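Local coordinates for protein cytochrome c6 (Synechococcus sp., PDB 4EIE) that probably carries electrons through a covalently bound heme c, as a c6-like member of the cytochrome c family, at residues A[5-14]-A[65-76]. Numbering follows the deposited sequence. Where two conformers were deposited one is given.
Sequences QGAQIFEAHC and LSSEEIQAVSQY. With NA (sodium ion), chain H; HEC (heme c), chain B.
The N- and C-terminal helices of the cytochrome c fold meet where Gly6 packs on Val73, their CA atoms 4.0 Å apart. Helix 5-13 and the 67-76 part of helix 67-82 cross here at -95°, with axes 7.5 Å from each other. Gly6 makes this possible: a CB on it would clash with Ala72 O and Tyr76 CB, whereas the bare CA sits 3.5 Å from Ala72 O in a CA-H...O contact. Tyr76, with CG anti to the backbone N (chi1 174°), lays a face of its ring against helix 5-13. Ala7 CA stands 3.8 Å from the ring centroid, squarely over that face. Phe10 CG comes to 3.7 Å from Tyr76 CE2, the two rings oblique to each other. Were Tyr76 an alanine, Ala7 and one flank of Phe10 would probably lose their aromatic cover. Beside the glycine, Ile9 CG2 packs 3.7 Å from Val73 CB, and Val73 CG2 reaches the edge of the Phe10 ring. At the C-terminal end of helix 5-13, Leu65 CD2 makes a CH-pi contact over one face of the His13 imidazole. At the exposed start of that helix Gln5 NE2 donates to the syn lone pair of Glu68 OE1 (2.8 Å), amide and carboxylate almost coplanar. The thioether of Cys14 joins the heme to the end of helix 5-13, and its SG also packs against Val73 CG2, beside the perpendicular terminal-helix pair characteristic of class I cytochromes c.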
loop_
_atom_site.group_PDB
_atom_site.type_symbol
_atom_site.label_atom_id
_atom_site.label_comp_id
_atom_site.label_asym_id
_atom_site.label_seq_id
_atom_site.Cartn_x
_atom_site.Cartn_y
_atom_site.Cartn_z
ATOM N N GLN A 5 10.775 -5.272 -7.887
ATOM C CA GLN A 5 9.564 -4.890 -8.628
ATOM C C GLN A 5 8.588 -4.214 -7.718
ATOM O O GLN A 5 7.996 -3.239 -8.097
ATOM C CB GLN A 5 8.840 -6.069 -9.246
ATOM C CG GLN A 5 7.842 -5.655 -10.246
ATOM C CD GLN A 5 6.884 -6.734 -10.573
ATOM O OE1 GLN A 5 6.910 -7.795 -9.954
ATOM N NE2 GLN A 5 6.014 -6.482 -11.537
ATOM N N GLY A 6 8.375 -4.728 -6.515
ATOM C CA GLY A 6 7.383 -4.097 -5.617
ATOM C C GLY A 6 7.734 -2.690 -5.288
ATOM O O GLY A 6 6.868 -1.808 -5.291
ATOM N N ALA A 7 9.010 -2.425 -5.014
ATOM C CA ALA A 7 9.472 -1.065 -4.749
ATOM C C ALA A 7 9.279 -0.156 -5.959
ATOM O O ALA A 7 8.924 0.997 -5.824
ATOM C CB ALA A 7 10.916 -1.071 -4.280
ATOM N N GLN A 8 9.612 -0.676 -7.152
ATOM C CA GLN A 8 9.454 0.097 -8.361
ATOM C C GLN A 8 7.983 0.476 -8.619
ATOM O O GLN A 8 7.665 1.607 -8.978
ATOM C CB GLN A 8 10.023 -0.665 -9.557
ATOM C CG GLN A 8 11.518 -0.868 -9.513
ATOM C CD GLN A 8 12.279 0.428 -9.529
ATOM O OE1 GLN A 8 12.000 1.322 -10.333
ATOM N NE2 GLN A 8 13.217 0.564 -8.607
ATOM N N ILE A 9 7.093 -0.496 -8.412
ATOM C CA ILE A 9 5.686 -0.234 -8.589
ATOM C C ILE A 9 5.235 0.831 -7.595
ATOM O O ILE A 9 4.490 1.749 -7.910
ATOM C CB ILE A 9 4.884 -1.545 -8.401
ATOM C CG1 ILE A 9 5.182 -2.535 -9.510
ATOM C CG2 ILE A 9 3.365 -1.259 -8.337
ATOM C CD1 ILE A 9 4.881 -3.962 -9.127
ATOM N N PHE A 10 5.701 0.695 -6.345
ATOM C CA PHE A 10 5.364 1.645 -5.306
ATOM C C PHE A 10 5.810 3.049 -5.702
ATOM O O PHE A 10 5.054 4.010 -5.594
ATOM C CB PHE A 10 5.993 1.233 -3.957
ATOM C CG PHE A 10 5.498 2.076 -2.815
ATOM C CD1 PHE A 10 4.330 1.694 -2.126
ATOM C CD2 PHE A 10 6.133 3.215 -2.436
ATOM C CE1 PHE A 10 3.850 2.484 -1.087
ATOM C CE2 PHE A 10 5.651 3.980 -1.383
ATOM C CZ PHE A 10 4.535 3.618 -0.743
ATOM N N GLU A 11 7.044 3.179 -6.173
ATOM C CA GLU A 11 7.570 4.471 -6.601
ATOM C C GLU A 11 6.768 5.084 -7.709
ATOM O O GLU A 11 6.570 6.303 -7.710
ATOM C CB GLU A 11 9.001 4.307 -7.072
ATOM C CG GLU A 11 9.938 3.963 -5.929
ATOM C CD GLU A 11 11.257 3.373 -6.373
ATOM O OE1 GLU A 11 11.504 3.118 -7.572
ATOM O OE2 GLU A 11 12.093 3.158 -5.469
ATOM N N ALA A 12 6.270 4.247 -8.624
ATOM C CA ALA A 12 5.581 4.735 -9.787
ATOM C C ALA A 12 4.108 5.017 -9.555
ATOM O O ALA A 12 3.549 5.846 -10.269
ATOM C CB ALA A 12 5.711 3.748 -10.938
ATOM N N HIS A 13 3.470 4.359 -8.575
ATOM C CA HIS A 13 2.031 4.415 -8.464
ATOM C C HIS A 13 1.524 4.789 -7.081
ATOM O O HIS A 13 0.349 5.094 -6.962
ATOM C CB HIS A 13 1.401 3.078 -8.808
ATOM C CG HIS A 13 1.624 2.722 -10.216
ATOM N ND1 HIS A 13 0.859 3.259 -11.227
ATOM C CD2 HIS A 13 2.583 1.978 -10.793
ATOM C CE1 HIS A 13 1.324 2.834 -12.389
ATOM N NE2 HIS A 13 2.357 2.044 -12.148
ATOM N N CYS A 14 2.365 4.787 -6.064
ATOM C CA CYS A 14 1.885 4.954 -4.694
ATOM C C CYS A 14 2.563 6.098 -3.953
ATOM O O CYS A 14 1.985 6.669 -3.041
ATOM C CB CYS A 14 2.094 3.662 -3.871
ATOM S SG CYS A 14 1.626 2.139 -4.707
ATOM N N LEU A 65 -3.155 -1.924 -12.525
ATOM C CA LEU A 65 -2.027 -2.794 -12.244
ATOM C C LEU A 65 -2.509 -4.236 -12.373
ATOM O O LEU A 65 -3.620 -4.537 -12.026
ATOM C CB LEU A 65 -1.517 -2.541 -10.818
ATOM C CG LEU A 65 -0.916 -1.162 -10.600
ATOM C CD1 LEU A 65 -0.625 -1.022 -9.095
ATOM C CD2 LEU A 65 0.348 -0.951 -11.414
ATOM N N SER A 66 -1.633 -5.108 -12.841
ATOM C CA SER A 66 -1.976 -6.498 -12.955
ATOM C C SER A 66 -2.076 -7.141 -11.577
ATOM O O SER A 66 -1.572 -6.622 -10.594
ATOM C CB SER A 66 -0.986 -7.248 -13.783
ATOM O OG SER A 66 0.253 -7.304 -13.057
ATOM N N SER A 67 -2.657 -8.329 -11.537
ATOM C CA SER A 67 -2.678 -9.072 -10.302
ATOM C C SER A 67 -1.272 -9.287 -9.756
ATOM O O SER A 67 -1.072 -9.182 -8.560
ATOM C CB SER A 67 -3.370 -10.418 -10.555
ATOM O OG SER A 67 -4.728 -10.232 -10.947
ATOM N N GLU A 68 -0.329 -9.607 -10.617
ATOM C CA GLU A 68 1.025 -9.854 -10.182
ATOM C C GLU A 68 1.650 -8.598 -9.639
ATOM O O GLU A 68 2.337 -8.638 -8.624
ATOM C CB GLU A 68 1.885 -10.456 -11.290
ATOM C CG GLU A 68 3.318 -10.770 -10.944
ATOM C CD GLU A 68 4.276 -9.591 -10.889
ATOM O OE1 GLU A 68 4.114 -8.559 -11.589
ATOM O OE2 GLU A 68 5.287 -9.738 -10.147
ATOM N N GLU A 69 1.417 -7.465 -10.282
ATOM C CA GLU A 69 1.949 -6.190 -9.801
ATOM C C GLU A 69 1.333 -5.850 -8.436
ATOM O O GLU A 69 2.016 -5.350 -7.554
ATOM C CB GLU A 69 1.647 -5.068 -10.772
ATOM C CG GLU A 69 2.546 -5.094 -12.011
ATOM C CD GLU A 69 2.112 -4.077 -13.062
ATOM O OE1 GLU A 69 0.923 -4.018 -13.420
ATOM O OE2 GLU A 69 2.993 -3.330 -13.559
ATOM N N ILE A 70 0.041 -6.069 -8.285
ATOM C CA ILE A 70 -0.633 -5.811 -7.017
ATOM C C ILE A 70 -0.056 -6.684 -5.900
ATOM O O ILE A 70 0.210 -6.209 -4.810
ATOM C CB ILE A 70 -2.144 -5.910 -7.163
ATOM C CG1 ILE A 70 -2.672 -4.815 -8.076
ATOM C CG2 ILE A 70 -2.803 -5.903 -5.788
ATOM C CD1 ILE A 70 -4.132 -4.920 -8.459
ATOM N N GLN A 71 0.200 -7.947 -6.205
ATOM C CA GLN A 71 0.838 -8.799 -5.208
ATOM C C GLN A 71 2.208 -8.276 -4.845
ATOM O O GLN A 71 2.555 -8.268 -3.661
ATOM C CB GLN A 71 0.938 -10.256 -5.682
ATOM C CG GLN A 71 -0.361 -10.960 -5.815
ATOM C CD GLN A 71 -1.069 -11.174 -4.516
ATOM O OE1 GLN A 71 -2.207 -10.710 -4.337
ATOM N NE2 GLN A 71 -0.412 -11.805 -3.585
ATOM N N ALA A 72 3.000 -7.885 -5.845
ATOM C CA ALA A 72 4.332 -7.464 -5.553
ATOM C C ALA A 72 4.368 -6.184 -4.700
ATOM O O ALA A 72 5.127 -6.088 -3.745
ATOM C CB ALA A 72 5.123 -7.252 -6.838
ATOM N N VAL A 73 3.558 -5.198 -5.062
ATOM C CA VAL A 73 3.568 -3.954 -4.293
ATOM C C VAL A 73 2.993 -4.207 -2.877
ATOM O O VAL A 73 3.409 -3.569 -1.921
ATOM C CB VAL A 73 2.876 -2.818 -5.030
ATOM C CG1 VAL A 73 1.338 -2.930 -5.055
ATOM C CG2 VAL A 73 3.295 -1.482 -4.432
ATOM N N SER A 74 2.046 -5.126 -2.763
ATOM C CA SER A 74 1.462 -5.426 -1.487
ATOM C C SER A 74 2.472 -6.061 -0.550
ATOM O O SER A 74 2.517 -5.738 0.630
ATOM C CB SER A 74 0.215 -6.296 -1.643
ATOM O OG SER A 74 -0.815 -5.584 -2.328
ATOM N N GLN A 75 3.273 -6.979 -1.073
ATOM C CA GLN A 75 4.359 -7.559 -0.295
ATOM C C GLN A 75 5.347 -6.482 0.115
ATOM O O GLN A 75 5.800 -6.442 1.276
ATOM C CB GLN A 75 5.054 -8.644 -1.092
ATOM C CG GLN A 75 6.313 -9.205 -0.426
ATOM C CD GLN A 75 6.025 -9.857 0.912
ATOM O OE1 GLN A 75 5.147 -10.707 1.026
ATOM N NE2 GLN A 75 6.837 -9.512 1.917
ATOM N N TYR A 76 5.711 -5.579 -0.790
ATOM C CA TYR A 76 6.642 -4.495 -0.432
ATOM C C TYR A 76 6.087 -3.667 0.715
ATOM O O TYR A 76 6.771 -3.386 1.696
ATOM C CB TYR A 76 6.899 -3.639 -1.668
ATOM C CG TYR A 76 7.715 -2.420 -1.370
ATOM C CD1 TYR A 76 9.104 -2.540 -1.134
ATOM C CD2 TYR A 76 7.165 -1.161 -1.369
ATOM C CE1 TYR A 76 9.886 -1.421 -0.872
ATOM C CE2 TYR A 76 7.959 -0.020 -1.059
ATOM C CZ TYR A 76 9.298 -0.201 -0.860
ATOM O OH TYR A 76 10.087 0.894 -0.597
HETATM NA NA NA H . 11.734 3.637 -9.901
HETATM FE FE HEC B . -3.191 4.412 -0.547
HETATM C CHA HEC B . -4.858 4.059 2.367
HETATM C CHB HEC B . -1.689 1.390 -0.068
HETATM C CHC HEC B . -1.804 4.594 -3.649
HETATM C CHD HEC B . -4.356 7.563 -0.845
HETATM N NA HEC B . -3.221 3.058 0.893
HETATM C C1A HEC B . -3.943 3.094 2.063
HETATM C C2A HEC B . -3.664 1.948 2.872
HETATM C C3A HEC B . -2.777 1.181 2.177
HETATM C C4A HEC B . -2.526 1.862 0.940
HETATM C CMA HEC B . -2.185 -0.148 2.558
HETATM C CAA HEC B . -4.230 1.687 4.247
HETATM C CBA HEC B . -3.434 2.441 5.307
HETATM C CGA HEC B . -4.008 2.384 6.691
HETATM O O1A HEC B . -5.157 1.989 6.898
HETATM O O2A HEC B . -3.309 2.823 7.679
HETATM N NB HEC B . -2.026 3.232 -1.656
HETATM C C1B HEC B . -1.495 2.035 -1.285
HETATM C C2B HEC B . -0.697 1.471 -2.358
HETATM C C3B HEC B . -0.811 2.321 -3.391
HETATM C C4B HEC B . -1.617 3.439 -2.928
HETATM C CMB HEC B . 0.100 0.222 -2.266
HETATM C CAB HEC B . -0.213 2.257 -4.802
HETATM C CBB HEC B . -0.700 1.111 -5.604
HETATM N NC HEC B . -3.121 5.817 -1.958
HETATM C C1C HEC B . -2.422 5.747 -3.121
HETATM C C2C HEC B . -2.382 7.030 -3.761
HETATM C C3C HEC B . -3.067 7.871 -2.978
HETATM C C4C HEC B . -3.560 7.105 -1.850
HETATM C CMC HEC B . -1.550 7.322 -5.000
HETATM C CAC HEC B . -3.289 9.372 -3.132
HETATM C CBC HEC B . -3.921 9.757 -4.386
HETATM N ND HEC B . -4.383 5.574 0.529
HETATM C C1D HEC B . -4.843 6.839 0.223
HETATM C C2D HEC B . -5.859 7.271 1.090
HETATM C C3D HEC B . -6.063 6.229 1.983
HETATM C C4D HEC B . -5.116 5.223 1.652
HETATM C CMD HEC B . -6.610 8.567 1.022
HETATM C CAD HEC B . -7.108 6.156 3.063
HETATM C CBD HEC B . -8.314 5.365 2.569
HETATM C CGD HEC B . -9.396 5.429 3.619
HETATM O O1D HEC B . -10.275 6.286 3.573
HETATM O O2D HEC B . -9.335 4.707 4.590
HETATM O O HOH W 1 9.347 3.174 -10.578
#